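Local coordinates for MSM0271 protein (Mycobacterium smegmatis, PDB 5SUH), which forms double-ringed trimers with two BMC domains per chain and probably helps build the shell of the RMM bacterial microcompartment, at residues L171-A182 against V201-I212; A185-L196 against E218-V229. All coordinates share one frame; numbering follows the deposited sequence.

Contact 1. Residues L171-A182 against V201-I212; sequences LLVYEMTPALFA and VQMIGAAGRLYI
Glu-175 and Arg-209 form a salt bridge between adjacent antiparallel strands, their side chains lying alongside each other at a non-hydrogen-bonded pair. Arg-209 NE, 2.8 Å from Glu-175 OE2, and Arg-209 NH2, 3.3 Å from the same oxygen, grip it side-on. The oxygen lies in the guanidinium plane, but the carboxylate is turned 62° against it and NE comes from above the carboxylate. An extended glutamate chain meets an arginine bent at chi2 (95°), which swings the guanidinium across to the acid. Glu-175 OE1 accepts from Leu-76 N of the second subunit, and Arg-209 NH2 also reaches Glu-100 O there, so this buried pair is shared with the subunit interface.

Paired backbone bonds join Leu-172 to Ile-212, Tyr-174 to Leu-210 and Met-176 to Gly-208. Beyond them Thr-177 OG1 donates to Ala-206 O (2.8 Å), and a water links Ala-179 N with Gly-205 O. Gly-208 suits its place because Ala-179 O and Ala-182 CB fill the side where a side chain would stand. On the Glu-175 face, Val-173 CG1 makes an off-centre CH-pi contact with Tyr-211, 4.3 Å from the ring centroid; Tyr-211 OH bonds to Glu-79 of the second subunit. On the other face, Leu-172, Tyr-174, Leu-210 and Ile-212 turn toward helices 182-192 and 216-232. Strands 170-177 and 208-214 are the inner pair of this circularly permuted BMC domain's four-stranded antiparallel sheet, flanked by 138-145 and 197-202.

Contact 2. Residues A185-L196 against E218-V229; sequences AANEAERVAPGL and EVTVARDHITTV
His-225 NE2 donates to Glu-188 OE1 across 3.0 Å, the acceptor lying near the ring plane and using its anti lone pair. The carboxylate stands 53° from the ring. Two valines clamp the imidazole: Val-192 CG2 sits over the centre of one face, 4.0 Å from the centroid, and Val-229 CG2 covers the opposite face toward the rim. A first torsion of 179° turns the ring of His-225 away from its own backbone N and across to the partner helix. Closer to the sheet small residues let the helices approach, their axes 8.8 Å apart: Ala-189 CB meets Ala-222 CB at 3.7 Å, and Ile-226 CG2 touches Ala-185 CB at 3.8 Å. These are the two helices laid on one face of the four-stranded antiparallel sheet in this BMC domain, crossing at 131°. Val-192 CG1 packs on Val-221 CG1 near their outer side.

At the far end, Ala-193 leaves helical geometry and begins a type I turn, where Gly-195, lacking a side chain, gives the Glu-218 carboxylate room. Ser-215 N holds Glu-218 OE1. In a second shell, Arg-191 pairs with Glu-188, though the modelled approach is too short to be relied on, and may help to position the carboxylate, while Ile-212 and Leu-210 pack beneath Ala-189 and Ile-226.

Overall arrangement
From the N terminus, strands between 32 and 110 form a first four-stranded antiparallel sheet before the chain enters the second domain, which holds both contacts. There strand 138-145 comes first; later strand 170-177 leads into helix 182-192, then strand 197-202, the turn to strand 208-214, and helix 216-232. Contact 1 closes the loop from 171-182 to 201-212, bringing 170-177 beside 208-214 in the sheet. Contact 2 closes a second loop, from 185-196 to 218-229, and pairs the two helices. Because their segments alternate, the loops cross rather than nest. Sheet and helices meet directly: Tyr-174 OH lies 2.7 Å from Thr-227 OG1, a probable hydrogen bond, and Ile-212 CD1 packs 3.7 Å from Ala-189 CB.

Contact 1. Residues L171-A182 against V201-I212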
loop_
_atom_site.group_PDB
_atom_site.type_symbol
_atom_site.label_atom_id
_atom_site.label_comp_id
_atom_site.label_asym_id
_atom_site.label_seq_id
_atom_site.Cartn_x
_atom_site.Cartn_y
_atom_site.Cartn_z
ATOM N N LEU A 171 -25.528 -11.878 -10.347
ATOM C CA LEU A 171 -24.830 -11.487 -9.128
ATOM C C LEU A 171 -25.773 -11.365 -7.917
ATOM O O LEU A 171 -26.783 -10.654 -7.984
ATOM C CB LEU A 171 -24.121 -10.162 -9.353
ATOM C CG LEU A 171 -23.537 -9.470 -8.135
ATOM C CD1 LEU A 171 -22.349 -10.288 -7.622
ATOM C CD2 LEU A 171 -23.155 -8.043 -8.516
ATOM N N LEU A 172 -25.450 -12.065 -6.827
ATOM C CA LEU A 172 -26.173 -11.882 -5.566
ATOM C C LEU A 172 -25.376 -11.026 -4.594
ATOM O O LEU A 172 -24.198 -11.312 -4.330
ATOM C CB LEU A 172 -26.465 -13.223 -4.913
ATOM C CG LEU A 172 -26.832 -13.211 -3.430
ATOM C CD1 LEU A 172 -28.180 -12.531 -3.165
ATOM C CD2 LEU A 172 -26.817 -14.633 -2.905
ATOM N N VAL A 173 -25.999 -9.977 -4.066
ATOM C CA VAL A 173 -25.346 -9.200 -3.010
ATOM C C VAL A 173 -26.194 -9.354 -1.755
ATOM O O VAL A 173 -27.429 -9.380 -1.835
ATOM C CB VAL A 173 -25.151 -7.680 -3.367
ATOM C CG1 VAL A 173 -24.061 -7.484 -4.435
ATOM C CG2 VAL A 173 -26.462 -7.031 -3.808
ATOM N N TYR A 174 -25.531 -9.487 -0.606
ATOM C CA TYR A 174 -26.217 -9.703 0.668
ATOM C C TYR A 174 -25.494 -8.954 1.791
ATOM O O TYR A 174 -24.284 -9.158 2.037
ATOM C CB TYR A 174 -26.266 -11.190 1.001
ATOM C CG TYR A 174 -27.499 -11.647 1.734
ATOM C CD1 TYR A 174 -28.361 -12.577 1.153
ATOM C CD2 TYR A 174 -27.796 -11.180 3.019
ATOM C CE1 TYR A 174 -29.505 -13.020 1.827
ATOM C CE2 TYR A 174 -28.931 -11.614 3.689
ATOM C CZ TYR A 174 -29.779 -12.545 3.083
ATOM O OH TYR A 174 -30.917 -12.997 3.726
ATOM N N GLU A 175 -26.229 -8.088 2.471
ATOM C CA GLU A 175 -25.642 -7.279 3.515
ATOM C C GLU A 175 -26.339 -7.522 4.858
ATOM O O GLU A 175 -27.571 -7.523 4.933
ATOM C CB GLU A 175 -25.702 -5.788 3.125
ATOM C CG GLU A 175 -24.898 -4.881 4.073
ATOM C CD GLU A 175 -24.800 -3.427 3.616
ATOM O OE1 GLU A 175 -25.566 -2.997 2.722
ATOM O OE2 GLU A 175 -23.934 -2.712 4.153
ATOM N N MET A 176 -25.541 -7.642 5.919
ATOM C CA MET A 176 -26.031 -7.955 7.272
ATOM C C MET A 176 -25.204 -7.276 8.362
ATOM O O MET A 176 -24.091 -6.782 8.099
ATOM C CB MET A 176 -25.988 -9.458 7.504
ATOM C CG MET A 176 -24.530 -9.956 7.414
ATOM S SD MET A 176 -24.399 -11.550 6.650
ATOM C CE MET A 176 -24.680 -11.125 4.934
ATOM N N THR A 177 -25.724 -7.291 9.589
ATOM C CA THR A 177 -24.941 -6.827 10.723
ATOM C C THR A 177 -25.356 -7.581 12.013
ATOM O O THR A 177 -26.532 -7.902 12.195
ATOM C CB THR A 177 -25.034 -5.281 10.906
ATOM O OG1 THR A 177 -24.063 -4.884 11.868
ATOM C CG2 THR A 177 -26.441 -4.788 11.352
ATOM N N PRO A 178 -24.381 -7.914 12.894
ATOM C CA PRO A 178 -22.919 -7.694 12.826
ATOM C C PRO A 178 -22.215 -8.351 11.630
ATOM O O PRO A 178 -22.621 -9.395 11.132
ATOM C CB PRO A 178 -22.391 -8.319 14.135
ATOM C CG PRO A 178 -23.579 -8.447 15.026
ATOM C CD PRO A 178 -24.772 -8.645 14.116
ATOM N N ALA A 179 -21.124 -7.724 11.213
ATOM C CA ALA A 179 -20.404 -8.074 10.007
ATOM C C ALA A 179 -19.902 -9.517 9.960
ATOM O O ALA A 179 -19.812 -10.097 8.875
ATOM C CB ALA A 179 -19.210 -7.104 9.823
ATOM N N LEU A 180 -19.560 -10.095 11.110
ATOM C CA LEU A 180 -18.855 -11.367 11.076
ATOM C C LEU A 180 -19.792 -12.508 10.636
ATOM O O LEU A 180 -19.319 -13.565 10.177
ATOM C CB LEU A 180 -18.218 -11.687 12.425
ATOM C CG LEU A 180 -17.128 -12.777 12.413
ATOM C CD1 LEU A 180 -16.119 -12.507 11.306
ATOM C CD2 LEU A 180 -16.409 -12.913 13.741
ATOM N N PHE A 181 -21.105 -12.261 10.665
ATOM C CA PHE A 181 -22.071 -13.281 10.223
ATOM C C PHE A 181 -21.947 -13.550 8.730
ATOM O O PHE A 181 -22.485 -14.537 8.219
ATOM C CB PHE A 181 -23.504 -12.871 10.529
ATOM C CG PHE A 181 -23.917 -13.109 11.952
ATOM C CD1 PHE A 181 -23.791 -14.362 12.536
ATOM C CD2 PHE A 181 -24.404 -12.062 12.726
ATOM C CE1 PHE A 181 -24.187 -14.580 13.859
ATOM C CE2 PHE A 181 -24.786 -12.270 14.043
ATOM C CZ PHE A 181 -24.676 -13.536 14.607
ATOM N N ALA A 182 -21.237 -12.672 8.031
ATOM C CA ALA A 182 -20.993 -12.857 6.607
ATOM C C ALA A 182 -20.216 -14.155 6.375
ATOM O O ALA A 182 -20.290 -14.768 5.292
ATOM C CB ALA A 182 -20.261 -11.669 6.037
ATOM N N VAL A 201 -15.993 -11.476 0.212
ATOM C CA VAL A 201 -16.678 -11.633 1.496
ATOM C C VAL A 201 -16.103 -10.620 2.460
ATOM O O VAL A 201 -14.963 -10.772 2.903
ATOM C CB VAL A 201 -16.510 -13.045 2.133
ATOM C CG1 VAL A 201 -17.442 -13.190 3.332
ATOM C CG2 VAL A 201 -16.818 -14.115 1.152
ATOM N N GLN A 202 -16.871 -9.595 2.816
ATOM C CA GLN A 202 -16.358 -8.599 3.762
ATOM C C GLN A 202 -16.915 -8.903 5.155
ATOM O O GLN A 202 -18.104 -8.693 5.407
ATOM C CB GLN A 202 -16.753 -7.202 3.320
ATOM C CG GLN A 202 -15.793 -6.100 3.755
ATOM C CD GLN A 202 -16.326 -4.700 3.454
ATOM O OE1 GLN A 202 -16.802 -4.414 2.347
ATOM N NE2 GLN A 202 -16.215 -3.811 4.433
ATOM N N MET A 203 -16.086 -9.430 6.053
ATOM C CA MET A 203 -16.600 -9.837 7.364
ATOM C C MET A 203 -16.179 -8.938 8.547
ATOM O O MET A 203 -16.438 -9.268 9.699
ATOM C CB MET A 203 -16.245 -11.292 7.635
ATOM C CG MET A 203 -14.799 -11.582 7.804
ATOM S SD MET A 203 -14.580 -13.348 7.934
ATOM C CE MET A 203 -14.794 -13.790 6.257
ATOM N N ILE A 204 -15.502 -7.830 8.255
ATOM C CA ILE A 204 -14.989 -6.911 9.271
ATOM C C ILE A 204 -15.491 -5.480 9.056
ATOM O O ILE A 204 -15.301 -4.915 7.985
ATOM C CB ILE A 204 -13.467 -6.868 9.262
ATOM C CG1 ILE A 204 -12.887 -8.236 9.586
ATOM C CG2 ILE A 204 -12.980 -5.852 10.260
ATOM C CD1 ILE A 204 -11.380 -8.281 9.399
ATOM N N GLY A 205 -16.099 -4.886 10.078
ATOM C CA GLY A 205 -16.614 -3.528 9.991
ATOM C C GLY A 205 -17.975 -3.327 10.656
ATOM O O GLY A 205 -18.443 -4.147 11.455
ATOM N N ALA A 206 -18.644 -2.242 10.293
ATOM C CA ALA A 206 -19.986 -2.008 10.798
ATOM C C ALA A 206 -21.015 -2.961 10.146
ATOM O O ALA A 206 -22.012 -3.309 10.779
ATOM C CB ALA A 206 -20.379 -0.583 10.574
ATOM N N ALA A 207 -20.766 -3.394 8.908
ATOM C CA ALA A 207 -21.695 -4.301 8.190
ATOM C C ALA A 207 -20.933 -5.309 7.363
ATOM O O ALA A 207 -19.833 -5.034 6.905
ATOM C CB ALA A 207 -22.670 -3.526 7.282
ATOM N N GLY A 208 -21.483 -6.506 7.225
ATOM C CA GLY A 208 -20.852 -7.505 6.379
ATOM C C GLY A 208 -21.452 -7.490 4.979
ATOM O O GLY A 208 -22.642 -7.220 4.797
ATOM N N ARG A 209 -20.627 -7.786 3.984
ATOM C CA ARG A 209 -21.108 -7.824 2.611
ATOM C C ARG A 209 -20.620 -9.081 1.888
ATOM O O ARG A 209 -19.426 -9.458 1.953
ATOM C CB ARG A 209 -20.668 -6.571 1.846
ATOM C CG ARG A 209 -21.371 -5.286 2.287
ATOM C CD ARG A 209 -20.555 -4.530 3.314
ATOM N NE ARG A 209 -21.195 -3.285 3.747
ATOM C CZ ARG A 209 -20.520 -2.145 3.904
ATOM N NH1 ARG A 209 -19.208 -2.105 3.630
ATOM N NH2 ARG A 209 -21.144 -1.050 4.291
ATOM N N LEU A 210 -21.555 -9.700 1.173
ATOM C CA LEU A 210 -21.298 -10.926 0.439
ATOM C C LEU A 210 -21.575 -10.691 -1.060
ATOM O O LEU A 210 -22.637 -10.175 -1.424
ATOM C CB LEU A 210 -22.180 -12.051 1.001
ATOM C CG LEU A 210 -22.045 -13.462 0.417
ATOM C CD1 LEU A 210 -20.570 -13.882 0.398
ATOM C CD2 LEU A 210 -22.893 -14.470 1.188
ATOM N N TYR A 211 -20.614 -11.054 -1.914
ATOM C CA TYR A 211 -20.760 -10.991 -3.380
ATOM C C TYR A 211 -20.597 -12.395 -3.971
ATOM O O TYR A 211 -19.524 -12.998 -3.881
ATOM C CB TYR A 211 -19.714 -10.075 -4.023
ATOM C CG TYR A 211 -19.839 -8.583 -3.812
ATOM C CD1 TYR A 211 -19.470 -7.993 -2.594
ATOM C CD2 TYR A 211 -20.197 -7.743 -4.860
ATOM C CE1 TYR A 211 -19.528 -6.607 -2.415
ATOM C CE2 TYR A 211 -20.253 -6.369 -4.696
ATOM C CZ TYR A 211 -19.928 -5.807 -3.471
ATOM O OH TYR A 211 -19.983 -4.437 -3.320
ATOM N N ILE A 212 -21.645 -12.886 -4.613
ATOM C CA ILE A 212 -21.689 -14.236 -5.184
ATOM C C ILE A 212 -22.172 -14.233 -6.646
ATOM O O ILE A 212 -23.159 -13.574 -6.994
ATOM C CB ILE A 212 -22.601 -15.147 -4.301
ATOM C CG1 ILE A 212 -21.844 -15.571 -3.047
ATOM C CG2 ILE A 212 -23.048 -16.385 -5.040
ATOM C CD1 ILE A 212 -22.676 -16.392 -2.121
HETATM O O HOH W 1 -20.063 -5.515 13.044
#

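Contact 2. Residues A185-L196 against E218-V229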
loop_
_atom_site.group_PDB
_atom_site.type_symbol
_atom_site.label_atom_id
_atom_site.label_comp_id
_atom_site.label_asym_id
_atom_site.label_seq_id
_atom_site.Cartn_x
_atom_site.Cartn_y
_atom_site.Cartn_z
ATOM N N ALA A 185 -22.711 -17.078 6.311
ATOM C CA ALA A 185 -23.546 -16.954 5.106
ATOM C C ALA A 185 -22.780 -17.426 3.862
ATOM O O ALA A 185 -23.335 -18.177 3.057
ATOM C CB ALA A 185 -24.050 -15.514 4.922
ATOM N N ALA A 186 -21.505 -17.050 3.732
ATOM C CA ALA A 186 -20.703 -17.484 2.568
ATOM C C ALA A 186 -20.522 -18.998 2.551
ATOM O O ALA A 186 -20.786 -19.629 1.529
ATOM C CB ALA A 186 -19.322 -16.803 2.545
ATOM N N ASN A 187 -20.112 -19.576 3.687
ATOM C CA ASN A 187 -19.889 -21.017 3.785
ATOM C C ASN A 187 -21.183 -21.831 3.557
ATOM O O ASN A 187 -21.142 -22.881 2.903
ATOM C CB ASN A 187 -19.285 -21.387 5.147
ATOM C CG ASN A 187 -18.702 -22.816 5.162
ATOM O OD1 ASN A 187 -17.710 -23.122 4.477
ATOM N ND2 ASN A 187 -19.325 -23.692 5.932
ATOM N N GLU A 188 -22.329 -21.347 4.054
ATOM C CA GLU A 188 -23.574 -22.070 3.841
ATOM C C GLU A 188 -23.982 -22.045 2.343
ATOM O O GLU A 188 -24.414 -23.082 1.781
ATOM C CB GLU A 188 -24.699 -21.500 4.714
ATOM C CG GLU A 188 -24.599 -21.942 6.167
ATOM C CD GLU A 188 -24.482 -23.466 6.308
ATOM O OE1 GLU A 188 -25.328 -24.206 5.752
ATOM O OE2 GLU A 188 -23.527 -23.925 6.974
ATOM N N ALA A 189 -23.813 -20.891 1.695
ATOM C CA ALA A 189 -24.122 -20.775 0.265
ATOM C C ALA A 189 -23.297 -21.759 -0.576
ATOM O O ALA A 189 -23.829 -22.429 -1.457
ATOM C CB ALA A 189 -23.901 -19.338 -0.236
ATOM N N GLU A 190 -22.007 -21.883 -0.293
ATOM C CA GLU A 190 -21.202 -22.758 -1.130
ATOM C C GLU A 190 -21.594 -24.242 -0.928
ATOM O O GLU A 190 -21.497 -25.056 -1.855
ATOM C CB GLU A 190 -19.714 -22.551 -0.859
ATOM C CG GLU A 190 -18.853 -23.382 -1.780
ATOM C CD GLU A 190 -17.365 -23.275 -1.498
ATOM O OE1 GLU A 190 -16.977 -22.517 -0.573
ATOM O OE2 GLU A 190 -16.593 -23.928 -2.242
ATOM N N ARG A 191 -22.044 -24.588 0.272
ATOM C CA ARG A 191 -22.407 -25.977 0.559
ATOM C C ARG A 191 -23.604 -26.416 -0.295
ATOM O O ARG A 191 -23.710 -27.568 -0.738
ATOM C CB ARG A 191 -22.714 -26.192 2.057
ATOM C CG ARG A 191 -23.247 -27.587 2.361
ATOM C CD ARG A 191 -23.548 -27.961 3.833
ATOM N NE ARG A 191 -23.370 -26.909 4.814
ATOM C CZ ARG A 191 -22.293 -26.801 5.599
ATOM N NH1 ARG A 191 -21.284 -27.661 5.474
ATOM N NH2 ARG A 191 -22.205 -25.812 6.491
ATOM N N VAL A 192 -24.511 -25.476 -0.484
ATOM C CA VAL A 192 -25.816 -25.746 -1.051
ATOM C C VAL A 192 -25.849 -25.489 -2.561
ATOM O O VAL A 192 -26.761 -25.924 -3.273
ATOM C CB VAL A 192 -26.867 -24.897 -0.236
ATOM C CG1 VAL A 192 -27.524 -23.794 -1.054
ATOM C CG2 VAL A 192 -27.872 -25.796 0.480
ATOM N N ALA A 193 -24.806 -24.825 -3.044
ATOM C CA ALA A 193 -24.678 -24.474 -4.448
ATOM C C ALA A 193 -23.200 -24.421 -4.908
ATOM O O ALA A 193 -22.671 -23.343 -5.225
ATOM C CB ALA A 193 -25.378 -23.118 -4.690
ATOM N N PRO A 194 -22.538 -25.585 -4.976
ATOM C CA PRO A 194 -21.064 -25.659 -5.131
ATOM C C PRO A 194 -20.480 -25.092 -6.441
ATOM O O PRO A 194 -19.284 -24.831 -6.508
ATOM C CB PRO A 194 -20.767 -27.166 -4.974
ATOM C CG PRO A 194 -22.042 -27.836 -5.267
ATOM C CD PRO A 194 -23.165 -26.911 -4.888
ATOM N N GLY A 195 -21.299 -24.910 -7.468
ATOM C CA GLY A 195 -20.852 -24.289 -8.705
ATOM C C GLY A 195 -20.703 -22.769 -8.665
ATOM O O GLY A 195 -20.222 -22.177 -9.619
ATOM N N LEU A 196 -21.132 -22.120 -7.584
ATOM C CA LEU A 196 -21.092 -20.649 -7.516
ATOM C C LEU A 196 -19.666 -20.123 -7.395
ATOM O O LEU A 196 -18.711 -20.878 -7.191
ATOM C CB LEU A 196 -21.932 -20.100 -6.350
ATOM C CG LEU A 196 -21.618 -20.466 -4.881
ATOM C CD1 LEU A 196 -20.386 -19.803 -4.298
ATOM C CD2 LEU A 196 -22.796 -20.102 -4.025
ATOM N N GLU A 218 -28.501 -20.929 -9.352
ATOM C CA GLU A 218 -27.506 -21.082 -8.270
ATOM C C GLU A 218 -27.582 -19.909 -7.246
ATOM O O GLU A 218 -27.659 -20.163 -6.039
ATOM C CB GLU A 218 -26.076 -21.152 -8.841
ATOM C CG GLU A 218 -25.671 -22.476 -9.452
ATOM C CD GLU A 218 -24.309 -22.421 -10.183
ATOM O OE1 GLU A 218 -23.927 -21.318 -10.678
ATOM O OE2 GLU A 218 -23.634 -23.495 -10.241
ATOM N N VAL A 219 -27.651 -18.648 -7.708
ATOM C CA VAL A 219 -27.628 -17.527 -6.778
ATOM C C VAL A 219 -28.959 -17.390 -6.038
ATOM O O VAL A 219 -28.977 -16.878 -4.919
ATOM C CB VAL A 219 -27.277 -16.166 -7.476
ATOM C CG1 VAL A 219 -25.881 -16.207 -8.060
ATOM C CG2 VAL A 219 -28.293 -15.760 -8.546
ATOM N N THR A 220 -30.061 -17.853 -6.651
ATOM C CA THR A 220 -31.378 -17.854 -6.006
ATOM C C THR A 220 -31.464 -18.940 -4.927
ATOM O O THR A 220 -32.036 -18.721 -3.856
ATOM C CB THR A 220 -32.506 -18.048 -7.025
ATOM O OG1 THR A 220 -32.527 -16.938 -7.920
ATOM C CG2 THR A 220 -33.864 -18.144 -6.351
ATOM N N VAL A 221 -30.887 -20.107 -5.202
ATOM C CA VAL A 221 -30.832 -21.174 -4.214
ATOM C C VAL A 221 -29.997 -20.760 -2.998
ATOM O O VAL A 221 -30.362 -21.055 -1.850
ATOM C CB VAL A 221 -30.275 -22.456 -4.841
ATOM C CG1 VAL A 221 -29.941 -23.532 -3.778
ATOM C CG2 VAL A 221 -31.286 -23.001 -5.812
ATOM N N ALA A 222 -28.891 -20.060 -3.246
ATOM C CA ALA A 222 -28.027 -19.599 -2.149
ATOM C C ALA A 222 -28.725 -18.535 -1.313
ATOM O O ALA A 222 -28.743 -18.635 -0.085
ATOM C CB ALA A 222 -26.735 -19.094 -2.670
ATOM N N ARG A 223 -29.354 -17.552 -1.963
ATOM C CA ARG A 223 -30.020 -16.498 -1.200
ATOM C C ARG A 223 -31.122 -17.052 -0.266
ATOM O O ARG A 223 -31.207 -16.655 0.912
ATOM C CB ARG A 223 -30.645 -15.450 -2.113
ATOM C CG ARG A 223 -31.389 -14.373 -1.299
ATOM C CD ARG A 223 -32.442 -13.692 -2.097
ATOM N NE ARG A 223 -33.432 -14.698 -2.494
ATOM C CZ ARG A 223 -34.344 -14.523 -3.454
ATOM N NH1 ARG A 223 -35.181 -15.510 -3.743
ATOM N NH2 ARG A 223 -34.399 -13.385 -4.155
ATOM N N ASP A 224 -31.965 -17.950 -0.791
ATOM C CA ASP A 224 -33.045 -18.573 0.013
ATOM C C ASP A 224 -32.487 -19.311 1.237
ATOM O O ASP A 224 -33.039 -19.234 2.342
ATOM C CB ASP A 224 -33.894 -19.543 -0.821
ATOM C CG ASP A 224 -34.761 -18.828 -1.862
ATOM O OD1 ASP A 224 -35.043 -17.616 -1.662
ATOM O OD2 ASP A 224 -35.173 -19.481 -2.873
ATOM N N HIS A 225 -31.409 -20.057 1.032
ATOM C CA HIS A 225 -30.811 -20.786 2.131
ATOM C C HIS A 225 -30.207 -19.833 3.170
ATOM O O HIS A 225 -30.395 -20.009 4.384
ATOM C CB HIS A 225 -29.765 -21.740 1.583
ATOM C CG HIS A 225 -29.061 -22.548 2.620
ATOM N ND1 HIS A 225 -29.723 -23.397 3.486
ATOM C CD2 HIS A 225 -27.740 -22.707 2.886
ATOM C CE1 HIS A 225 -28.845 -24.006 4.258
ATOM N NE2 HIS A 225 -27.627 -23.601 3.916
ATOM N N ILE A 226 -29.505 -18.806 2.696
ATOM C CA ILE A 226 -28.897 -17.856 3.618
ATOM C C ILE A 226 -29.936 -17.211 4.544
ATOM O O ILE A 226 -29.717 -17.085 5.752
ATOM C CB ILE A 226 -28.143 -16.747 2.875
ATOM C CG1 ILE A 226 -26.896 -17.291 2.200
ATOM C CG2 ILE A 226 -27.720 -15.627 3.830
ATOM C CD1 ILE A 226 -26.221 -16.202 1.313
ATOM N N THR A 227 -31.058 -16.790 3.966
ATOM C CA THR A 227 -32.120 -16.169 4.735
ATOM C C THR A 227 -32.643 -17.127 5.811
ATOM O O THR A 227 -32.959 -16.707 6.931
ATOM C CB THR A 227 -33.279 -15.693 3.807
ATOM O OG1 THR A 227 -32.775 -14.787 2.796
ATOM C CG2 THR A 227 -34.407 -15.006 4.596
ATOM N N THR A 228 -32.757 -18.407 5.474
ATOM C CA THR A 228 -33.221 -19.381 6.450
ATOM C C THR A 228 -32.185 -19.556 7.578
ATOM O O THR A 228 -32.520 -19.492 8.767
ATOM C CB THR A 228 -33.558 -20.733 5.787
ATOM O OG1 THR A 228 -34.736 -20.585 4.983
ATOM C CG2 THR A 228 -33.872 -21.754 6.831
ATOM N N VAL A 229 -30.934 -19.759 7.193
ATOM C CA VAL A 229 -29.845 -19.913 8.149
ATOM C C VAL A 229 -29.724 -18.764 9.144
ATOM O O VAL A 229 -29.602 -19.003 10.365
ATOM C CB VAL A 229 -28.504 -20.060 7.430
ATOM C CG1 VAL A 229 -27.338 -19.946 8.401
ATOM C CG2 VAL A 229 -28.472 -21.347 6.688
#